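Local structure of gamma-D-glutamyl-L-lysine dipeptidyl-peptidase (Bacillus cereus ATCC 10987, 3H41) at residues V142-R147 / I193-M198; F219-Y224 / I229-D234; V267-M272 / M279-R284. The protein probably hydrolyses gamma-D-glutamyl-L-lysine bonds in murein peptides, releasing L-Ala-D-Glu, as a cysteine peptidase of the NlpC/P60 (C40) family. One frame throughout, in Å; residues are numbered along the deposited sequence.

Contact 1: residues V142-R147 / I193-M198; sequences VSYNTR and INTGKM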
loop_
_atom_site.group_PDB
_atom_site.type_symbol
_atom_site.label_atom_id
_atom_site.label_comp_id
_atom_site.label_asym_id
_atom_site.label_seq_id
_atom_site.Cartn_x
_atom_site.Cartn_y
_atom_site.Cartn_z
ATOM N N VAL A 142 -2.708 -12.106 -3.847
ATOM C CA VAL A 142 -2.961 -10.674 -3.901
ATOM C C VAL A 142 -2.908 -10.058 -2.495
ATOM O O VAL A 142 -3.170 -10.736 -1.471
ATOM C CB VAL A 142 -4.295 -10.348 -4.572
ATOM C CG1 VAL A 142 -4.206 -10.696 -6.082
ATOM C CG2 VAL A 142 -5.464 -11.095 -3.927
ATOM N N SER A 143 -2.622 -8.757 -2.460
ATOM C CA SER A 143 -2.540 -8.012 -1.215
ATOM C C SER A 143 -3.872 -7.509 -0.650
ATOM O O SER A 143 -4.760 -7.124 -1.380
ATOM C CB SER A 143 -1.664 -6.772 -1.469
ATOM O OG SER A 143 -1.669 -5.875 -0.364
ATOM N N TYR A 144 -3.962 -7.468 0.673
ATOM C CA TYR A 144 -4.865 -6.590 1.388
ATOM C C TYR A 144 -4.982 -5.292 0.598
ATOM O O TYR A 144 -3.994 -4.732 0.107
ATOM C CB TYR A 144 -4.293 -6.276 2.791
ATOM C CG TYR A 144 -5.236 -5.440 3.602
ATOM C CD1 TYR A 144 -6.367 -6.007 4.168
ATOM C CD2 TYR A 144 -5.054 -4.063 3.740
ATOM C CE1 TYR A 144 -7.267 -5.237 4.899
ATOM C CE2 TYR A 144 -5.971 -3.271 4.462
ATOM C CZ TYR A 144 -7.091 -3.884 5.032
ATOM O OH TYR A 144 -8.066 -3.179 5.743
ATOM N N ASN A 145 -6.213 -4.839 0.451
ATOM C CA ASN A 145 -6.532 -3.523 -0.136
ATOM C C ASN A 145 -6.585 -3.521 -1.660
ATOM O O ASN A 145 -6.784 -2.470 -2.258
ATOM C CB ASN A 145 -5.574 -2.421 0.340
ATOM C CG ASN A 145 -6.118 -1.022 0.069
ATOM O OD1 ASN A 145 -7.318 -0.747 0.268
ATOM N ND2 ASN A 145 -5.240 -0.136 -0.430
ATOM N N THR A 146 -6.390 -4.681 -2.274
ATOM C CA THR A 146 -6.648 -4.896 -3.715
ATOM C C THR A 146 -8.162 -4.784 -3.941
ATOM O O THR A 146 -8.938 -5.318 -3.135
ATOM C CB THR A 146 -6.128 -6.272 -4.150
ATOM O OG1 THR A 146 -4.682 -6.363 -3.913
ATOM C CG2 THR A 146 -6.474 -6.572 -5.640
ATOM N N ARG A 147 -8.574 -4.057 -4.983
ATOM C CA ARG A 147 -9.972 -3.910 -5.339
ATOM C C ARG A 147 -10.177 -4.403 -6.755
ATOM O O ARG A 147 -9.506 -3.944 -7.659
ATOM C CB ARG A 147 -10.445 -2.465 -5.260
ATOM C CG ARG A 147 -10.281 -1.805 -3.909
ATOM C CD ARG A 147 -9.047 -0.871 -3.889
ATOM N NE ARG A 147 -8.889 -0.272 -2.564
ATOM C CZ ARG A 147 -9.654 0.713 -2.082
ATOM N NH1 ARG A 147 -10.601 1.276 -2.819
ATOM N NH2 ARG A 147 -9.458 1.151 -0.859
ATOM N N ILE A 193 -7.193 -0.138 14.119
ATOM C CA ILE A 193 -6.220 -0.773 14.958
ATOM C C ILE A 193 -6.207 -2.265 14.660
ATOM O O ILE A 193 -5.142 -2.866 14.475
ATOM C CB ILE A 193 -6.483 -0.457 16.472
ATOM C CG1 ILE A 193 -6.267 1.051 16.698
ATOM C CG2 ILE A 193 -5.599 -1.334 17.362
ATOM C CD1 ILE A 193 -6.643 1.582 18.076
ATOM N N ASN A 194 -7.400 -2.829 14.537
ATOM C CA ASN A 194 -7.542 -4.232 14.297
ATOM C C ASN A 194 -6.958 -4.574 12.945
ATOM O O ASN A 194 -6.285 -5.621 12.789
ATOM C CB ASN A 194 -9.020 -4.663 14.455
ATOM C CG ASN A 194 -9.384 -4.851 15.914
ATOM O OD1 ASN A 194 -8.530 -5.243 16.722
ATOM N ND2 ASN A 194 -10.609 -4.502 16.276
ATOM N N THR A 195 -7.154 -3.671 11.987
ATOM C CA THR A 195 -6.541 -3.825 10.667
ATOM C C THR A 195 -5.018 -3.894 10.763
ATOM O O THR A 195 -4.397 -4.824 10.279
ATOM C CB THR A 195 -6.996 -2.727 9.681
ATOM O OG1 THR A 195 -8.398 -2.905 9.387
ATOM C CG2 THR A 195 -6.188 -2.806 8.366
ATOM N N GLY A 196 -4.422 -2.925 11.433
ATOM C CA GLY A 196 -2.980 -2.914 11.650
ATOM C C GLY A 196 -2.464 -4.140 12.325
ATOM O O GLY A 196 -1.433 -4.690 11.905
ATOM N N LYS A 197 -3.162 -4.576 13.375
ATOM C CA LYS A 197 -2.786 -5.797 14.106
ATOM C C LYS A 197 -2.691 -7.043 13.280
ATOM O O LYS A 197 -1.879 -7.933 13.617
ATOM C CB LYS A 197 -3.678 -6.039 15.338
ATOM C CG LYS A 197 -3.500 -5.013 16.468
ATOM C CD LYS A 197 -4.485 -5.263 17.612
ATOM C CE LYS A 197 -4.232 -4.390 18.836
ATOM N NZ LYS A 197 -5.220 -4.676 19.962
HETATM N N MSE A 198 -3.468 -7.130 12.189
HETATM C CA MSE A 198 -3.367 -8.293 11.310
HETATM C C MSE A 198 -1.961 -8.477 10.768
HETATM O O MSE A 198 -1.577 -9.605 10.420
HETATM C CB MSE A 198 -4.349 -8.202 10.137
HETATM C CG MSE A 198 -5.839 -8.109 10.557
HETATM SE SE MSE A 198 -6.915 -8.508 8.941
HETATM C CE MSE A 198 -6.124 -7.305 7.721
#

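Contact 2: residues F219-Y224 / I229-D234; sequences FTHTIY and ITIPRD. With ALA (alanine), chain B; DGL (D-glutamic acid), chain C.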
loop_
_atom_site.group_PDB
_atom_site.type_symbol
_atom_site.label_atom_id
_atom_site.label_comp_id
_atom_site.label_asym_id
_atom_site.label_seq_id
_atom_site.Cartn_x
_atom_site.Cartn_y
_atom_site.Cartn_z
ATOM N N PHE A 219 2.043 1.815 5.380
ATOM C CA PHE A 219 1.180 1.131 6.364
ATOM C C PHE A 219 -0.006 2.010 6.748
ATOM O O PHE A 219 -1.156 1.600 6.619
ATOM C CB PHE A 219 2.040 0.818 7.580
ATOM C CG PHE A 219 1.359 0.053 8.687
ATOM C CD1 PHE A 219 0.848 -1.230 8.480
ATOM C CD2 PHE A 219 1.358 0.561 9.967
ATOM C CE1 PHE A 219 0.313 -1.965 9.538
ATOM C CE2 PHE A 219 0.826 -0.172 11.051
ATOM C CZ PHE A 219 0.294 -1.427 10.826
ATOM N N THR A 220 0.276 3.208 7.236
ATOM C CA THR A 220 -0.783 4.145 7.587
ATOM C C THR A 220 -1.694 4.507 6.374
ATOM O O THR A 220 -2.914 4.487 6.483
ATOM C CB THR A 220 -0.231 5.401 8.298
ATOM O OG1 THR A 220 0.678 6.096 7.447
ATOM C CG2 THR A 220 0.480 4.996 9.602
ATOM N N HIS A 221 -1.112 4.803 5.230
ATOM C CA HIS A 221 -1.893 5.123 4.037
ATOM C C HIS A 221 -2.811 3.961 3.689
ATOM O O HIS A 221 -3.991 4.173 3.422
ATOM C CB HIS A 221 -0.958 5.436 2.863
ATOM C CG HIS A 221 -1.640 5.481 1.534
ATOM N ND1 HIS A 221 -2.379 6.571 1.124
ATOM C CD2 HIS A 221 -1.702 4.576 0.529
ATOM C CE1 HIS A 221 -2.829 6.351 -0.100
ATOM N NE2 HIS A 221 -2.443 5.149 -0.485
ATOM N N THR A 222 -2.278 2.738 3.735
ATOM C CA THR A 222 -3.070 1.530 3.379
ATOM C C THR A 222 -4.203 1.230 4.353
ATOM O O THR A 222 -5.306 0.903 3.935
ATOM C CB THR A 222 -2.152 0.293 3.211
ATOM O OG1 THR A 222 -1.243 0.539 2.123
ATOM C CG2 THR A 222 -2.972 -1.002 2.941
ATOM N N ILE A 223 -3.951 1.392 5.644
ATOM C CA ILE A 223 -4.952 1.148 6.687
ATOM C C ILE A 223 -6.112 2.119 6.494
ATOM O O ILE A 223 -7.285 1.705 6.453
ATOM C CB ILE A 223 -4.369 1.368 8.089
ATOM C CG1 ILE A 223 -3.470 0.191 8.479
ATOM C CG2 ILE A 223 -5.480 1.522 9.129
ATOM C CD1 ILE A 223 -2.696 0.443 9.741
ATOM N N TYR A 224 -5.787 3.403 6.323
ATOM C CA TYR A 224 -6.860 4.396 6.122
ATOM C C TYR A 224 -7.590 4.216 4.802
ATOM O O TYR A 224 -8.813 4.277 4.785
ATOM C CB TYR A 224 -6.330 5.819 6.296
ATOM C CG TYR A 224 -6.375 6.256 7.735
ATOM C CD1 TYR A 224 -7.540 6.891 8.256
ATOM C CD2 TYR A 224 -5.317 6.049 8.603
ATOM C CE1 TYR A 224 -7.613 7.288 9.551
ATOM C CE2 TYR A 224 -5.402 6.451 9.932
ATOM C CZ TYR A 224 -6.563 7.082 10.385
ATOM O OH TYR A 224 -6.700 7.485 11.683
ATOM N N ILE A 229 -10.783 6.212 3.577
ATOM C CA ILE A 229 -10.185 7.552 3.845
ATOM C C ILE A 229 -8.823 7.632 3.161
ATOM O O ILE A 229 -7.888 6.928 3.527
ATOM C CB ILE A 229 -10.068 7.819 5.352
ATOM C CG1 ILE A 229 -11.438 7.721 6.014
ATOM C CG2 ILE A 229 -9.397 9.190 5.594
ATOM C CD1 ILE A 229 -11.440 7.938 7.489
ATOM N N THR A 230 -8.724 8.471 2.135
ATOM C CA THR A 230 -7.496 8.576 1.367
ATOM C C THR A 230 -6.651 9.682 1.986
ATOM O O THR A 230 -7.091 10.836 2.046
ATOM C CB THR A 230 -7.806 8.889 -0.090
ATOM O OG1 THR A 230 -8.593 7.815 -0.617
ATOM C CG2 THR A 230 -6.505 9.004 -0.880
ATOM N N ILE A 231 -5.496 9.288 2.525
ATOM C CA ILE A 231 -4.533 10.209 3.116
ATOM C C ILE A 231 -3.311 10.192 2.190
ATOM O O ILE A 231 -3.202 9.321 1.373
ATOM C CB ILE A 231 -4.189 9.827 4.595
ATOM C CG1 ILE A 231 -3.242 8.617 4.681
ATOM C CG2 ILE A 231 -5.474 9.514 5.367
ATOM C CD1 ILE A 231 -2.882 8.179 6.134
ATOM N N PRO A 232 -2.414 11.182 2.290
ATOM C CA PRO A 232 -1.230 11.201 1.425
ATOM C C PRO A 232 -0.378 9.946 1.590
ATOM O O PRO A 232 -0.396 9.313 2.646
ATOM C CB PRO A 232 -0.465 12.451 1.879
ATOM C CG PRO A 232 -1.514 13.317 2.510
ATOM C CD PRO A 232 -2.488 12.362 3.157
ATOM N N ARG A 233 0.342 9.585 0.543
ATOM C CA ARG A 233 1.215 8.437 0.583
ATOM C C ARG A 233 2.388 8.566 1.568
ATOM O O ARG A 233 2.724 7.598 2.235
ATOM C CB ARG A 233 1.744 8.133 -0.821
ATOM C CG ARG A 233 2.860 7.125 -0.902
ATOM C CD ARG A 233 2.414 5.821 -0.485
ATOM N NE ARG A 233 3.453 4.771 -0.441
ATOM C CZ ARG A 233 4.343 4.575 0.530
ATOM N NH1 ARG A 233 4.490 5.429 1.524
ATOM N NH2 ARG A 233 5.115 3.504 0.486
ATOM N N ASP A 234 3.013 9.746 1.635
ATOM C CA ASP A 234 4.250 9.922 2.391
ATOM C C ASP A 234 4.040 10.560 3.777
ATOM O O ASP A 234 3.039 11.238 4.044
ATOM C CB ASP A 234 5.250 10.740 1.565
ATOM C CG ASP A 234 5.799 9.982 0.347
ATOM O OD1 ASP A 234 5.772 8.758 0.329
ATOM O OD2 ASP A 234 6.269 10.623 -0.610
HETATM N N ALA B . 7.731 7.417 -0.930
HETATM C CA ALA B . 8.335 6.542 0.169
HETATM C C ALA B . 8.712 7.389 1.379
HETATM O O ALA B . 9.021 8.581 1.236
HETATM C CB ALA B . 9.578 5.815 -0.335
HETATM N N DGL C . 8.700 6.791 2.571
HETATM C CA DGL C . 9.154 7.511 3.764
HETATM C C DGL C . 8.258 8.671 4.080
HETATM O O DGL C . 8.683 9.673 4.671
HETATM C CB DGL C . 9.220 6.548 4.961
HETATM C CG DGL C . 9.843 7.163 6.230
HETATM C CD DGL C . 11.132 7.954 6.019
HETATM O OE1 DGL C . 12.190 7.418 6.396
HETATM O OE2 DGL C . 11.119 9.119 5.533
HETATM O OXT DGL C . 7.054 8.612 3.801
HETATM O O HOH W 1 -5.261 6.643 2.685
#

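Contact 3: residues V267-M272 / M279-R284; sequences VHHVAM and MIHSPR. With DGL (D-glutamic acid), chain C.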
loop_
_atom_site.group_PDB
_atom_site.type_symbol
_atom_site.label_atom_id
_atom_site.label_comp_id
_atom_site.label_asym_id
_atom_site.label_seq_id
_atom_site.Cartn_x
_atom_site.Cartn_y
_atom_site.Cartn_z
ATOM N N VAL A 267 10.067 15.552 8.713
ATOM C CA VAL A 267 9.348 14.382 9.220
ATOM C C VAL A 267 9.930 13.189 8.518
ATOM O O VAL A 267 10.120 13.245 7.317
ATOM C CB VAL A 267 7.854 14.508 8.904
ATOM C CG1 VAL A 267 7.092 13.142 9.079
ATOM C CG2 VAL A 267 7.276 15.562 9.782
ATOM N N HIS A 268 10.254 12.138 9.265
ATOM C CA HIS A 268 10.689 10.885 8.654
ATOM C C HIS A 268 10.073 9.620 9.260
ATOM O O HIS A 268 10.496 8.536 8.905
ATOM C CB HIS A 268 12.227 10.764 8.711
ATOM C CG HIS A 268 12.766 10.628 10.100
ATOM N ND1 HIS A 268 13.267 9.442 10.592
ATOM C CD2 HIS A 268 12.850 11.520 11.117
ATOM C CE1 HIS A 268 13.667 9.618 11.841
ATOM N NE2 HIS A 268 13.419 10.868 12.186
ATOM N N HIS A 269 9.106 9.728 10.163
ATOM C CA HIS A 269 8.432 8.534 10.670
ATOM C C HIS A 269 7.001 8.856 11.060
ATOM O O HIS A 269 6.696 9.972 11.494
ATOM C CB HIS A 269 9.196 7.897 11.855
ATOM C CG HIS A 269 8.587 6.611 12.324
ATOM N ND1 HIS A 269 8.559 5.479 11.536
ATOM C CD2 HIS A 269 7.912 6.297 13.454
ATOM C CE1 HIS A 269 7.930 4.513 12.183
ATOM N NE2 HIS A 269 7.514 4.988 13.341
ATOM N N VAL A 270 6.125 7.867 10.900
ATOM C CA VAL A 270 4.745 7.995 11.291
ATOM C C VAL A 270 4.317 6.676 11.929
ATOM O O VAL A 270 4.771 5.578 11.507
ATOM C CB VAL A 270 3.836 8.380 10.130
ATOM C CG1 VAL A 270 3.954 7.375 8.956
ATOM C CG2 VAL A 270 2.358 8.578 10.607
ATOM N N ALA A 271 3.496 6.803 12.961
ATOM C CA ALA A 271 2.921 5.658 13.659
ATOM C C ALA A 271 1.446 5.966 13.979
ATOM O O ALA A 271 1.010 7.088 13.859
ATOM C CB ALA A 271 3.737 5.372 14.931
HETATM N N MSE A 272 0.650 4.964 14.312
HETATM C CA MSE A 272 -0.732 5.217 14.738
HETATM C C MSE A 272 -0.882 4.918 16.202
HETATM O O MSE A 272 -0.507 3.835 16.659
HETATM C CB MSE A 272 -1.723 4.312 13.948
HETATM C CG MSE A 272 -3.157 4.633 14.228
HETATM SE SE MSE A 272 -4.385 3.676 13.052
HETATM C CE MSE A 272 -3.864 1.930 13.520
HETATM N N MSE A 279 1.636 2.569 20.432
HETATM C CA MSE A 279 1.438 2.895 19.019
HETATM C C MSE A 279 1.791 1.681 18.179
HETATM O O MSE A 279 2.519 0.807 18.616
HETATM C CB MSE A 279 2.251 4.103 18.577
HETATM C CG MSE A 279 3.723 3.908 18.697
HETATM SE SE MSE A 279 4.655 5.592 18.522
HETATM C CE MSE A 279 6.264 4.732 18.224
ATOM N N ILE A 280 1.235 1.631 16.978
ATOM C CA ILE A 280 1.519 0.575 16.056
ATOM C C ILE A 280 2.147 1.212 14.817
ATOM O O ILE A 280 1.760 2.310 14.449
ATOM C CB ILE A 280 0.239 -0.256 15.719
ATOM C CG1 ILE A 280 0.605 -1.524 14.964
ATOM C CG2 ILE A 280 -0.819 0.600 14.990
ATOM C CD1 ILE A 280 -0.568 -2.608 14.904
ATOM N N HIS A 281 3.160 0.538 14.242
ATOM C CA HIS A 281 3.861 1.033 13.069
ATOM C C HIS A 281 4.623 -0.045 12.338
ATOM O O HIS A 281 4.843 -1.158 12.848
ATOM C CB HIS A 281 4.811 2.221 13.459
ATOM C CG HIS A 281 5.920 1.874 14.408
ATOM N ND1 HIS A 281 6.856 2.811 14.829
ATOM C CD2 HIS A 281 6.263 0.708 15.018
ATOM C CE1 HIS A 281 7.719 2.228 15.642
ATOM N NE2 HIS A 281 7.371 0.964 15.794
ATOM N N SER A 282 4.992 0.260 11.098
ATOM C CA SER A 282 6.022 -0.491 10.372
ATOM C C SER A 282 7.334 0.309 10.401
ATOM O O SER A 282 7.477 1.281 9.666
ATOM C CB SER A 282 5.582 -0.752 8.938
ATOM O OG SER A 282 6.508 -1.635 8.369
ATOM N N PRO A 283 8.298 -0.085 11.257
ATOM C CA PRO A 283 9.205 1.002 11.716
ATOM C C PRO A 283 10.492 1.248 10.947
ATOM O O PRO A 283 10.844 2.403 10.705
ATOM C CB PRO A 283 9.526 0.581 13.150
ATOM C CG PRO A 283 9.473 -0.872 13.123
ATOM C CD PRO A 283 8.390 -1.263 12.136
ATOM N N ARG A 284 11.197 0.180 10.581
ATOM C CA ARG A 284 12.491 0.272 9.903
ATOM C C ARG A 284 12.875 -1.119 9.404
ATOM O O ARG A 284 12.324 -2.125 9.868
ATOM C CB ARG A 284 13.572 0.810 10.868
ATOM C CG ARG A 284 13.795 -0.070 12.117
ATOM C CD ARG A 284 14.964 0.393 13.008
ATOM N NE ARG A 284 14.925 1.832 13.235
ATOM C CZ ARG A 284 15.990 2.633 13.295
ATOM N NH1 ARG A 284 17.235 2.161 13.139
ATOM N NH2 ARG A 284 15.805 3.933 13.501
HETATM N N DGL C . 8.700 6.791 2.571
HETATM C CA DGL C . 9.154 7.511 3.764
HETATM C C DGL C . 8.258 8.671 4.080
HETATM O O DGL C . 8.683 9.673 4.671
HETATM C CB DGL C . 9.220 6.548 4.961
HETATM C CG DGL C . 9.843 7.163 6.230
HETATM C CD DGL C . 11.132 7.954 6.019
HETATM O OE1 DGL C . 12.190 7.418 6.396
HETATM O OE2 DGL C . 11.119 9.119 5.533
HETATM O OXT DGL C . 7.054 8.612 3.801
HETATM O O HOH W 2 3.808 3.107 10.462
#

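Contact 1: residues V142-R147 / I193-M198
Tyr-144 makes the whole contact from its side, reaching across to Thr-195 and the selenomethionine Met-198, two residues that lie three positions apart and so come up on the same side of the chain. The touches are all made by methyl groups. CG2 of Thr-195 lies against the hydroxyl end of the tyrosine, 3.2 Å from Tyr-144 OH and, further back, 3.6 Å from Tyr-144 CZ. CE of Met-198 comes obliquely to the ring, 3.7 Å from Tyr-144 CE1, with Tyr-144 CD1 hardly farther. Both partner side chains cross the tyrosine at about a right angle. The phenol is carried out toward the helix because CG stands opposite the backbone N (chi1 -176°).

The contact joins two domains: 142-147 is the tight turn between strands 139-143 and 147-153 of the second SH3-like domain, and 193-198 lies on helix 189-197 of the NlpC/P60 domain and just past it. Only about 120 Å² is buried between these segments.

No hydrogen bond crosses the interface, and the hydroxyls are bonded elsewhere: Tyr-144 OH to Ser-226 OG, and Thr-195 OG1 to His-227 NE2 and to the carbonyl of Asp-191.

Polar bonding instead shapes the turn, which is type II from Ser-143 to Thr-146, with Asn-145 at positive phi (84°). Ser-143 O takes both the backbone N-H of Thr-146 and its hydroxyl, Thr-146 OG1 lying 2.6 Å from Ser-143 O on a lone pair. Ser-143 OG donates to Tyr-144 O at 2.6 Å. The guanidinium of Arg-147 grips one oxygen side-on: NH2 and NE of Arg-147 stand 3.1 and 3.3 Å from Asn-145 OD1, which lies in the guanidinium plane.

Contact 2: residues F219-Y224 / I229-D234
His-221 and Ile-231 are joined by a side-chain-to-backbone bond between the helix and the loop that follows it: ND1 of His-221 donates to Ile-231 O at 2.9 Å. His-221 CG lies opposite the backbone N (chi1 167°), which sends ND1 toward that carbonyl. The acceptor lies in the imidazole plane, but the donor stands 38° out of the carbonyl plane and the N-H...O angle is a bent 138°. At Tyr-224, Ile-229 N donates to Tyr-224 O (3.0 Å), turning the chain back after the helix. Apolar contacts accompany these bonds: CB of Ile-229 sits at the edge of the Tyr-224 ring, 4.0 Å from Tyr-224 CD1, and Ile-231 CG2 is 3.9 Å from Tyr-224 CB. A water bridges the two segments, donating to His-221 O and Ile-229 O and accepting from Ile-231 N at 2.7 Å.

Farther out, Tyr-224 OH is held by Gly-253 O, and Arg-233 by Asp-215, Thr-209 and Thr-62. One face of its guanidinium underlies CA of the bound alanine, whose N donates to Asp-234 OD1 at 2.7 Å, while Tyr-96 OH is hydrogen-bonded to Asp-234 OD2. A carboxylate at the ligand's amino group is consistent with release of N-terminal dipeptides.

Contact 3: residues V267-M272 / M279-R284
His-281 meets His-269 across a splayed hairpin, and its atoms can be followed outward in order. CB packs on the methyl of Ala-271, 3.6 Å from Ala-271 CB. CG is placed between the backbone N and the carbonyl carbon (chi1 63°), and the ring it carries has CB of Pro-283 over one face, 3.4 Å above the plane of the His-281 ring and offset toward the rim. ND1 is hydrogen-bonded to His-269 NE2 at 2.7 Å in the conformer considered, one of two deposited for His-269, and either nitrogen could be the donor; each lies at the edge of the other ring. The rings stand rim to rim with planes at 76°, so neither stacks on the other. CE1 also borders His-269 NE2, and the tip, NE2, is hydrogen-bonded to Glu-290.

Backbone pairing frames this meeting. Met-272 and Ile-280 form an antiparallel hydrogen-bonded pair, with Met-272 N to Ile-280 O at 2.9 Å and Ile-280 N to Met-272 O at 2.8 Å; on their face of the sheet Met-272 CE touches Ile-280 CG2 at 3.6 Å. Beyond His-281, where the second strand ends, the chains separate, reaching 7.6 Å between the CA atoms of His-269 and Pro-283, and a water bridges Val-270 O to Ser-282 N. On strand 267-275, His-268 and His-269 form a classic beta bulge opposite Phe-258.

The arrangement matches the Cys-His-His triad of NlpC/P60 peptidases: His-269 is the inferred proton acceptor for the inferred nucleophile Cys-216, here oxidised to a sulfonic acid, while His-281, itself held by Glu-290, probably orients the His-269 ring.

In the fold
All three contacts are buried, but they differ in place and size. Contact 1 joins two domains and buries only about 120 Å², whereas contact 2 (395 Å²) and contact 3 (335 Å²) lie within the catalytic domain. Helix 218-225 connects them: Thr-222 packs on Tyr-144 and Asn-145 of contact 1, and Phe-219 lies between Gly-196 of contact 1 and His-281 and Ser-282 of contact 3. Ile-280 also reaches Gly-196 directly. The chemistry changes accordingly, from methyl-to-ring packing without crossing hydrogen bonds at the domain boundary, through helix-to-loop bonds and a water, to strand pairing and a histidine pair. Contacts 2 and 3 both border the bound D-glutamate.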